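Local coordinates for protein design 2L4HC2_11 (Synthetic construct, PDB 5J2L) that pairs with a second copy of itself as a designed helical-hairpin homodimer, its specificity meant to come from modular hydrogen-bond networks, at residues R31-I35 with E52-I56; E7-L11 with I77-R81. All blocks are in the same frame, centred on the assembly; numbering follows the deposited sequence.

Contact 1 (R31-I35 with E52-I56); sequences RLKEI and ELREI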
ATOM      1  N   ARG A  31      -6.462  -9.924  -1.349  1.00 18.45           N
ATOM      2  CA  ARG A  31      -7.501  -9.505  -0.419  1.00 16.99           C
ATOM      3  C   ARG A  31      -8.426  -8.455  -1.022  1.00 19.06           C
ATOM      4  O   ARG A  31      -9.635  -8.537  -0.835  1.00 19.74           O
ATOM      5  CB  ARG A  31      -6.918  -8.991   0.877  1.00 22.37           C
ATOM      6  CG  ARG A  31      -6.396 -10.062   1.798  1.00 23.37           C
ATOM      7  CD  ARG A  31      -7.545 -10.858   2.300  1.00 26.60           C
ATOM      8  NE  ARG A  31      -8.406 -10.025   3.117  1.00 27.04           N
ATOM      9  CZ  ARG A  31      -9.756 -10.043   3.135  1.00 32.93           C
ATOM     10  NH1 ARG A  31     -10.459 -10.860   2.376  1.00 29.01           N
ATOM     11  NH2 ARG A  31     -10.388  -9.208   3.935  1.00 25.88           N
ATOM     12  N   LEU A  32      -7.881  -7.483  -1.744  1.00 15.32           N
ATOM     13  CA  LEU A  32      -8.735  -6.475  -2.368  1.00 17.47           C
ATOM     14  C   LEU A  32      -9.691  -7.116  -3.387  1.00 17.53           C
ATOM     15  O   LEU A  32     -10.845  -6.696  -3.494  1.00 18.44           O
ATOM     16  CB  LEU A  32      -7.879  -5.349  -2.975  1.00 15.87           C
ATOM     17  CG  LEU A  32      -7.238  -4.391  -1.936  1.00 15.67           C
ATOM     18  CD1 LEU A  32      -6.204  -3.501  -2.610  1.00 16.62           C
ATOM     19  CD2 LEU A  32      -8.343  -3.527  -1.318  1.00 19.78           C
ATOM     20  N   LYS A  33      -9.222  -8.143  -4.111  1.00 21.22           N
ATOM     21  CA  LYS A  33     -10.102  -8.874  -5.036  1.00 19.62           C
ATOM     22  C   LYS A  33     -11.223  -9.549  -4.282  1.00 25.12           C
ATOM     23  O   LYS A  33     -12.382  -9.505  -4.702  1.00 23.62           O
ATOM     24  CB  LYS A  33      -9.329  -9.930  -5.837  1.00 27.22           C
ATOM     25  CG  LYS A  33      -8.422  -9.383  -6.911  1.00 24.15           C
ATOM     26  CD  LYS A  33      -7.667 -10.508  -7.629  1.00 38.31           C
ATOM     27  CE  LYS A  33      -8.608 -11.358  -8.487  1.00 47.43           C
ATOM     28  NZ  LYS A  33      -7.889 -12.451  -9.215  1.00 55.30           N
ATOM     29  N   GLU A  34     -10.875 -10.168  -3.153  1.00 19.68           N
ATOM     30  CA  GLU A  34     -11.853 -10.861  -2.333  1.00 23.02           C
ATOM     31  C   GLU A  34     -12.904  -9.879  -1.819  1.00 22.63           C
ATOM     32  O   GLU A  34     -14.107 -10.159  -1.838  1.00 23.10           O
ATOM     33  CB  GLU A  34     -11.152 -11.590  -1.170  1.00 18.18           C
ATOM     34  CG  GLU A  34     -10.293 -12.777  -1.586  1.00 20.31           C
ATOM     35  CD  GLU A  34      -9.464 -13.373  -0.457  1.00 26.79           C
ATOM     36  OE1 GLU A  34      -9.648 -13.002   0.676  1.00 27.59           O
ATOM     37  OE2 GLU A  34      -8.613 -14.182  -0.740  1.00 35.92           O
ATOM     38  N   ILE A  35     -12.439  -8.713  -1.385  1.00 16.41           N
ATOM     39  CA  ILE A  35     -13.333  -7.717  -0.803  1.00 16.86           C
ATOM     40  C   ILE A  35     -14.282  -7.220  -1.902  1.00 19.55           C
ATOM     41  O   ILE A  35     -15.488  -7.082  -1.671  1.00 18.81           O
ATOM     42  CB  ILE A  35     -12.516  -6.574  -0.165  1.00 20.37           C
ATOM     43  CG1 ILE A  35     -11.738  -7.130   1.039  1.00 29.24           C
ATOM     44  CG2 ILE A  35     -13.445  -5.459   0.309  1.00 20.82           C
ATOM     45  CD1 ILE A  35     -10.669  -6.183   1.579  1.00 24.35           C
ATOM     46  N   GLU A  52     -12.948  -4.588   6.759  1.00 20.70           N
ATOM     47  CA  GLU A  52     -11.924  -5.268   5.977  1.00 19.93           C
ATOM     48  C   GLU A  52     -11.017  -4.262   5.245  1.00 18.95           C
ATOM     49  O   GLU A  52      -9.808  -4.474   5.154  1.00 21.08           O
ATOM     50  CB  GLU A  52     -12.561  -6.299   5.027  1.00 21.76           C
ATOM     51  CG  GLU A  52     -13.175  -7.481   5.793  1.00 29.46           C
ATOM     52  CD  GLU A  52     -13.682  -8.640   4.957  1.00 57.42           C
ATOM     53  OE1 GLU A  52     -13.046  -8.997   3.989  1.00 48.05           O
ATOM     54  OE2 GLU A  52     -14.702  -9.193   5.317  1.00 63.85           O
ATOM     55  N   LEU A  53     -11.587  -3.164   4.756  1.00 18.33           N
ATOM     56  CA  LEU A  53     -10.801  -2.160   4.058  1.00 17.54           C
ATOM     57  C   LEU A  53      -9.873  -1.403   5.018  1.00 18.57           C
ATOM     58  O   LEU A  53      -8.743  -1.073   4.657  1.00 18.68           O
ATOM     59  CB  LEU A  53     -11.729  -1.234   3.293  1.00 16.00           C
ATOM     60  CG  LEU A  53     -12.423  -1.907   2.104  1.00 16.46           C
ATOM     61  CD1 LEU A  53     -13.483  -0.976   1.529  1.00 20.23           C
ATOM     62  CD2 LEU A  53     -11.369  -2.250   1.048  1.00 17.83           C
ATOM     63  N   ARG A  54     -10.361  -1.178   6.239  1.00 20.21           N
ATOM     64  CA  ARG A  54      -9.622  -0.563   7.318  1.00 24.84           C
ATOM     65  C   ARG A  54      -8.319  -1.349   7.515  1.00 22.66           C
ATOM     66  O   ARG A  54      -7.238  -0.766   7.605  1.00 21.13           O
ATOM     67  CB  ARG A  54     -10.516  -0.524   8.585  1.00 31.69           C
ATOM     68  CG  ARG A  54      -9.966   0.169   9.814  1.00 44.48           C
ATOM     69  CD  ARG A  54     -10.934   0.237  10.981  1.00 42.47           C
ATOM     70  NE  ARG A  54     -12.069   1.140  10.746  1.00 37.18           N
ATOM     71  CZ  ARG A  54     -13.384   0.816  10.643  1.00 32.91           C
ATOM     72  NH1 ARG A  54     -13.810  -0.422  10.811  1.00 24.19           N
ATOM     73  NH2 ARG A  54     -14.258   1.786  10.389  1.00 27.15           N
ATOM     74  N   GLU A  55      -8.440  -2.680   7.540  1.00 20.83           N
ATOM     75  CA  GLU A  55      -7.299  -3.579   7.700  1.00 19.26           C
ATOM     76  C   GLU A  55      -6.337  -3.506   6.503  1.00 19.78           C
ATOM     77  O   GLU A  55      -5.119  -3.506   6.694  1.00 19.40           O
ATOM     78  CB  GLU A  55      -7.793  -5.001   7.974  1.00 23.45           C
ATOM     79  CG  GLU A  55      -6.701  -6.074   8.107  1.00 22.44           C
ATOM     80  CD  GLU A  55      -5.707  -5.841   9.220  1.00 37.92           C
ATOM     81  OE1 GLU A  55      -5.919  -4.988  10.050  1.00 43.38           O
ATOM     82  OE2 GLU A  55      -4.720  -6.542   9.240  1.00 41.38           O
ATOM     83  N   ILE A  56      -6.865  -3.415   5.279  1.00 19.96           N
ATOM     84  CA  ILE A  56      -5.991  -3.260   4.119  1.00 16.86           C
ATOM     85  C   ILE A  56      -5.167  -1.999   4.245  1.00 15.56           C
ATOM     86  O   ILE A  56      -3.975  -2.001   3.958  1.00 18.94           O
ATOM     87  CB  ILE A  56      -6.745  -3.200   2.765  1.00 19.47           C
ATOM     88  CG1 ILE A  56      -7.448  -4.515   2.443  1.00 20.82           C
ATOM     89  CG2 ILE A  56      -5.748  -2.853   1.659  1.00 18.71           C
ATOM     90  CD1 ILE A  56      -6.504  -5.677   2.256  1.00 27.96           C
TER
HETATM   91  O   HOH W   1      -9.128  -7.213   5.303  1.00 26.60           O
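Arg31, Leu32 and Ile35 meet Glu52, Leu53 and Ile56 across the two arms of an antiparallel helical hairpin, the building block of this designed four-helix homodimer. The short helical segments run at 164° to each other with their axes 10.8 Å apart, so hydrophobic side chains can fill the seam while charged ones close its outer side. Ile35 and Ile56 reach toward each other tip to tip, CD1 of Ile35 lying 3.7 Å from CG1 of Ile56. The other branch of Ile35, CG2, which stands opposite the backbone N when chi1 is -66°, turns to Leu53 and rests 3.9 Å from its CD2. Leu32 sends CD2 between CG1 and CG2 of Ile56, at 4.0 Å from each. A beta-branched residue suits position 35 because its two branches meet different neighbours, Ile56 and Leu53, and Ile57 and Leu60 of the second subunit continue the packing on the inner side of this layer. Toward the outer side, CD1 of Ile56 lies against the aliphatic base of Arg31, 3.6 Å from CB. The arginine chain then bends at chi2 and chi3, which brings the guanidinium across to Glu52. Partners at its edge fix its orientation: NH1 bonds to OE1 of Glu34 one turn along its own helix, and NH2 crosses to Glu52. The two acids probably offset its charge beside the apolar seam. NH2 also donates to a water that in turn donates to the backbone O of Glu52, bridging the helices a second time. The direct bond from Arg31 NH2 to Glu52 OE1 is 2.7 Å and nearly straight, in the plane of the guanidinium and on the anti side of the carboxylate, but tilted well out of the carboxylate plane.

Contact 2 (E7-L11 with I77-R81); sequences EDYKL and IIRKR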
ATOM      1  N   GLU A   7      28.445  -3.803   4.176  1.00 63.65           N
ATOM      2  CA  GLU A   7      27.493  -3.294   3.199  1.00 62.76           C
ATOM      3  C   GLU A   7      26.857  -4.418   2.418  1.00 56.04           C
ATOM      4  O   GLU A   7      25.645  -4.397   2.208  1.00 46.43           O
ATOM      5  CB  GLU A   7      28.130  -2.309   2.232  1.00 56.04           C
ATOM      6  CG  GLU A   7      28.497  -0.965   2.835  1.00 66.68           C
ATOM      7  CD  GLU A   7      29.077  -0.034   1.812  1.00 79.64           C
ATOM      8  OE1 GLU A   7      29.444  -0.498   0.753  1.00 83.10           O
ATOM      9  OE2 GLU A   7      29.137   1.144   2.077  1.00 85.30           O
ATOM     10  N   ASP A   8      27.664  -5.398   1.999  1.00 46.86           N
ATOM     11  CA  ASP A   8      27.145  -6.524   1.230  1.00 44.96           C
ATOM     12  C   ASP A   8      26.145  -7.266   2.090  1.00 41.49           C
ATOM     13  O   ASP A   8      25.117  -7.740   1.601  1.00 33.91           O
ATOM     14  CB  ASP A   8      28.269  -7.436   0.736  1.00 41.16           C
ATOM     15  CG  ASP A   8      29.115  -6.781  -0.361  1.00 58.89           C
ATOM     16  OD1 ASP A   8      28.701  -5.774  -0.899  1.00 64.10           O
ATOM     17  OD2 ASP A   8      30.173  -7.292  -0.644  1.00 56.65           O
ATOM     18  N   TYR A   9      26.451  -7.336   3.386  1.00 38.46           N
ATOM     19  CA  TYR A   9      25.562  -7.928   4.364  1.00 33.55           C
ATOM     20  C   TYR A   9      24.232  -7.180   4.409  1.00 36.38           C
ATOM     21  O   TYR A   9      23.177  -7.807   4.364  1.00 27.90           O
ATOM     22  CB  TYR A   9      26.195  -7.928   5.755  1.00 38.46           C
ATOM     23  CG  TYR A   9      25.221  -8.331   6.833  1.00 42.51           C
ATOM     24  CD1 TYR A   9      24.995  -9.668   7.136  1.00 52.14           C
ATOM     25  CD2 TYR A   9      24.523  -7.342   7.513  1.00 53.64           C
ATOM     26  CE1 TYR A   9      24.085 -10.010   8.125  1.00 48.75           C
ATOM     27  CE2 TYR A   9      23.612  -7.678   8.494  1.00 44.55           C
ATOM     28  CZ  TYR A   9      23.396  -9.009   8.803  1.00 47.44           C
ATOM     29  OH  TYR A   9      22.500  -9.347   9.785  1.00 56.40           O
ATOM     30  N   LYS A  10      24.300  -5.856   4.523  1.00 32.91           N
ATOM     31  CA  LYS A  10      23.108  -5.026   4.642  1.00 38.14           C
ATOM     32  C   LYS A  10      22.293  -5.057   3.349  1.00 31.89           C
ATOM     33  O   LYS A  10      21.068  -4.988   3.388  1.00 30.37           O
ATOM     34  CB  LYS A  10      23.498  -3.594   5.034  1.00 37.81           C
ATOM     35  CG  LYS A  10      24.148  -3.481   6.418  1.00 51.39           C
ATOM     36  CD  LYS A  10      23.189  -3.888   7.537  1.00 60.16           C
ATOM     37  CE  LYS A  10      22.188  -2.781   7.881  1.00 60.73           C
ATOM     38  NZ  LYS A  10      21.176  -3.235   8.897  1.00 64.66           N
ATOM     39  N   LEU A  11      22.969  -5.189   2.214  1.00 23.30           N
ATOM     40  CA  LEU A  11      22.298  -5.293   0.937  1.00 30.24           C
ATOM     41  C   LEU A  11      21.530  -6.609   0.877  1.00 27.92           C
ATOM     42  O   LEU A  11      20.388  -6.636   0.425  1.00 22.78           O
ATOM     43  CB  LEU A  11      23.309  -5.179  -0.203  1.00 34.96           C
ATOM     44  CG  LEU A  11      23.954  -3.793  -0.381  1.00 39.24           C
ATOM     45  CD1 LEU A  11      25.101  -3.896  -1.380  1.00 41.36           C
ATOM     46  CD2 LEU A  11      22.903  -2.809  -0.882  1.00 33.56           C
ATOM     47  N   ILE A  77      24.260   3.457   2.390  1.00 48.60           N
ATOM     48  CA  ILE A  77      25.191   2.702   1.558  1.00 54.82           C
ATOM     49  C   ILE A  77      25.591   3.496   0.310  1.00 69.51           C
ATOM     50  O   ILE A  77      26.778   3.691   0.043  1.00 73.65           O
ATOM     51  CB  ILE A  77      24.581   1.356   1.141  1.00 53.50           C
ATOM     52  CG1 ILE A  77      24.389   0.463   2.368  1.00 45.19           C
ATOM     53  CG2 ILE A  77      25.498   0.676   0.133  1.00 60.78           C
ATOM     54  CD1 ILE A  77      23.536  -0.764   2.100  1.00 49.81           C
ATOM     55  N   ILE A  78      24.592   3.944  -0.446  1.00 64.44           N
ATOM     56  CA  ILE A  78      24.796   4.715  -1.664  1.00 64.07           C
ATOM     57  C   ILE A  78      25.546   6.005  -1.371  1.00 70.09           C
ATOM     58  O   ILE A  78      26.436   6.386  -2.127  1.00 77.80           O
ATOM     59  CB  ILE A  78      23.447   4.944  -2.391  1.00 66.63           C
ATOM     60  CG1 ILE A  78      22.981   3.592  -2.966  1.00 70.23           C
ATOM     61  CG2 ILE A  78      23.550   6.008  -3.475  1.00 75.10           C
ATOM     62  CD1 ILE A  78      21.562   3.592  -3.489  1.00 65.19           C
ATOM     63  N   ARG A  79      25.212   6.664  -0.271  1.00 75.46           N
ATOM     64  CA  ARG A  79      25.965   7.835   0.162  1.00 75.92           C
ATOM     65  C   ARG A  79      27.441   7.478   0.149  1.00 85.17           C
ATOM     66  O   ARG A  79      28.263   8.200  -0.429  1.00 90.94           O
ATOM     67  CB  ARG A  79      25.542   8.276   1.553  1.00 66.15           C
ATOM     68  CG  ARG A  79      26.283   9.475   2.118  1.00 74.14           C
ATOM     69  CD  ARG A  79      25.868   9.755   3.526  1.00 84.70           C
ATOM     70  NE  ARG A  79      24.476  10.192   3.630  1.00 87.11           N
ATOM     71  CZ  ARG A  79      24.050  11.469   3.510  1.00 79.58           C
ATOM     72  NH1 ARG A  79      24.916  12.442   3.296  1.00 73.36           N
ATOM     73  NH2 ARG A  79      22.754  11.746   3.610  1.00 74.23           N
ATOM     74  N   LYS A  80      27.770   6.354   0.784  1.00 85.79           N
ATOM     75  CA  LYS A  80      29.132   5.841   0.845  1.00 86.09           C
ATOM     76  C   LYS A  80      29.631   5.418  -0.536  1.00 87.69           C
ATOM     77  O   LYS A  80      30.834   5.441  -0.798  1.00 88.15           O
ATOM     78  CB  LYS A  80      29.211   4.669   1.821  1.00 81.76           C
ATOM     79  CG  LYS A  80      29.007   5.067   3.269  1.00 80.88           C
ATOM     80  CD  LYS A  80      29.073   3.861   4.191  1.00 82.80           C
ATOM     81  CE  LYS A  80      28.879   4.272   5.650  1.00 85.44           C
ATOM     82  NZ  LYS A  80      28.958   3.103   6.573  1.00 92.79           N
ATOM     83  N   ARG A  81      28.701   5.032  -1.413  1.00 84.30           N
ATOM     84  CA  ARG A  81      29.055   4.603  -2.766  1.00 86.40           C
ATOM     85  C   ARG A  81      28.689   5.689  -3.796  1.00 79.43           C
ATOM     86  O   ARG A  81      29.167   6.825  -3.700  1.00 68.00           O
ATOM     87  CB  ARG A  81      28.366   3.274  -3.109  1.00 86.08           C
ATOM     88  CG  ARG A  81      28.777   2.090  -2.221  1.00 76.54           C
ATOM     89  CD  ARG A  81      28.132   0.795  -2.628  1.00 71.12           C
ATOM     90  NE  ARG A  81      28.518  -0.293  -1.732  1.00 81.93           N
ATOM     91  CZ  ARG A  81      28.302  -1.615  -1.927  1.00 77.29           C
ATOM     92  NH1 ARG A  81      27.701  -2.065  -3.011  1.00 79.57           N
ATOM     93  NH2 ARG A  81      28.709  -2.466  -0.997  1.00 67.14           N
ATOM     94  OXT ARG A  81      28.154   5.349  -4.853  1.00 79.58           O
TER
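OE1 of Glu7 is gripped by two nitrogens of Arg81, NE at 2.7 Å and NH2 also at 2.7 Å. Glu7 CG lies anti to its own carbonyl carbon (chi1 -71°) and the chain is extended beyond it, which carries OE1 across to the arginine. The guanidinium comes side-on, and both donors approach from the same face of the carboxylate, whose plane is turned 50° from that of the arginine. Sharing one acceptor bends both bonds, the N-H...O angle at NE being 147°. NH2 reaches on to OD1 of Asp8, a weak bond of 3.3 Å, while Arg81 NH1 forms a salt bridge with the terminal carboxylate of Arg81 of the second subunit. A long, extended arginine suits this place: its flat head can serve several acids at once. Glu7 OE2 lies 3.4 Å from CD of Lys80, beside the aliphatic part of that chain. Next to the charges, CD1 of Ile77 packs 3.7 Å from CD2 of Leu11, whose CD1 lies 3.6 Å from Arg81 NH1. Replacing Glu7 by an alanine would probably strip Arg81 NE and NH2 of their short bonds to this helix, leaving the guanidinium freer to turn. The contact joins the first turn of helix 7-41 to the C-terminal end of helix 46-80; Leu11 also touches Leu74 of the latter, and Leu11 of the second subunit packs on Ile78.

Both contacts zip together the same two helices, 7-41 and 46-80, but on opposite sides of the chain's centre. Their own centres are 36 Å apart, and their nearest atoms about 25 Å, so neither touches the other. Contact 1 lies toward the turn of the hairpin and is largely buried; contact 2 closes its open end, where the first modelled residues lie beside the C-terminus, and is only partly buried. Arg31 joins an acid of its own helix, Glu34, to one of the other, Glu52, whereas Arg81 reaches Glu7 and Asp8, both on the other helix. Both contacts also touch the second subunit, so the same regions probably serve hairpin and dimer.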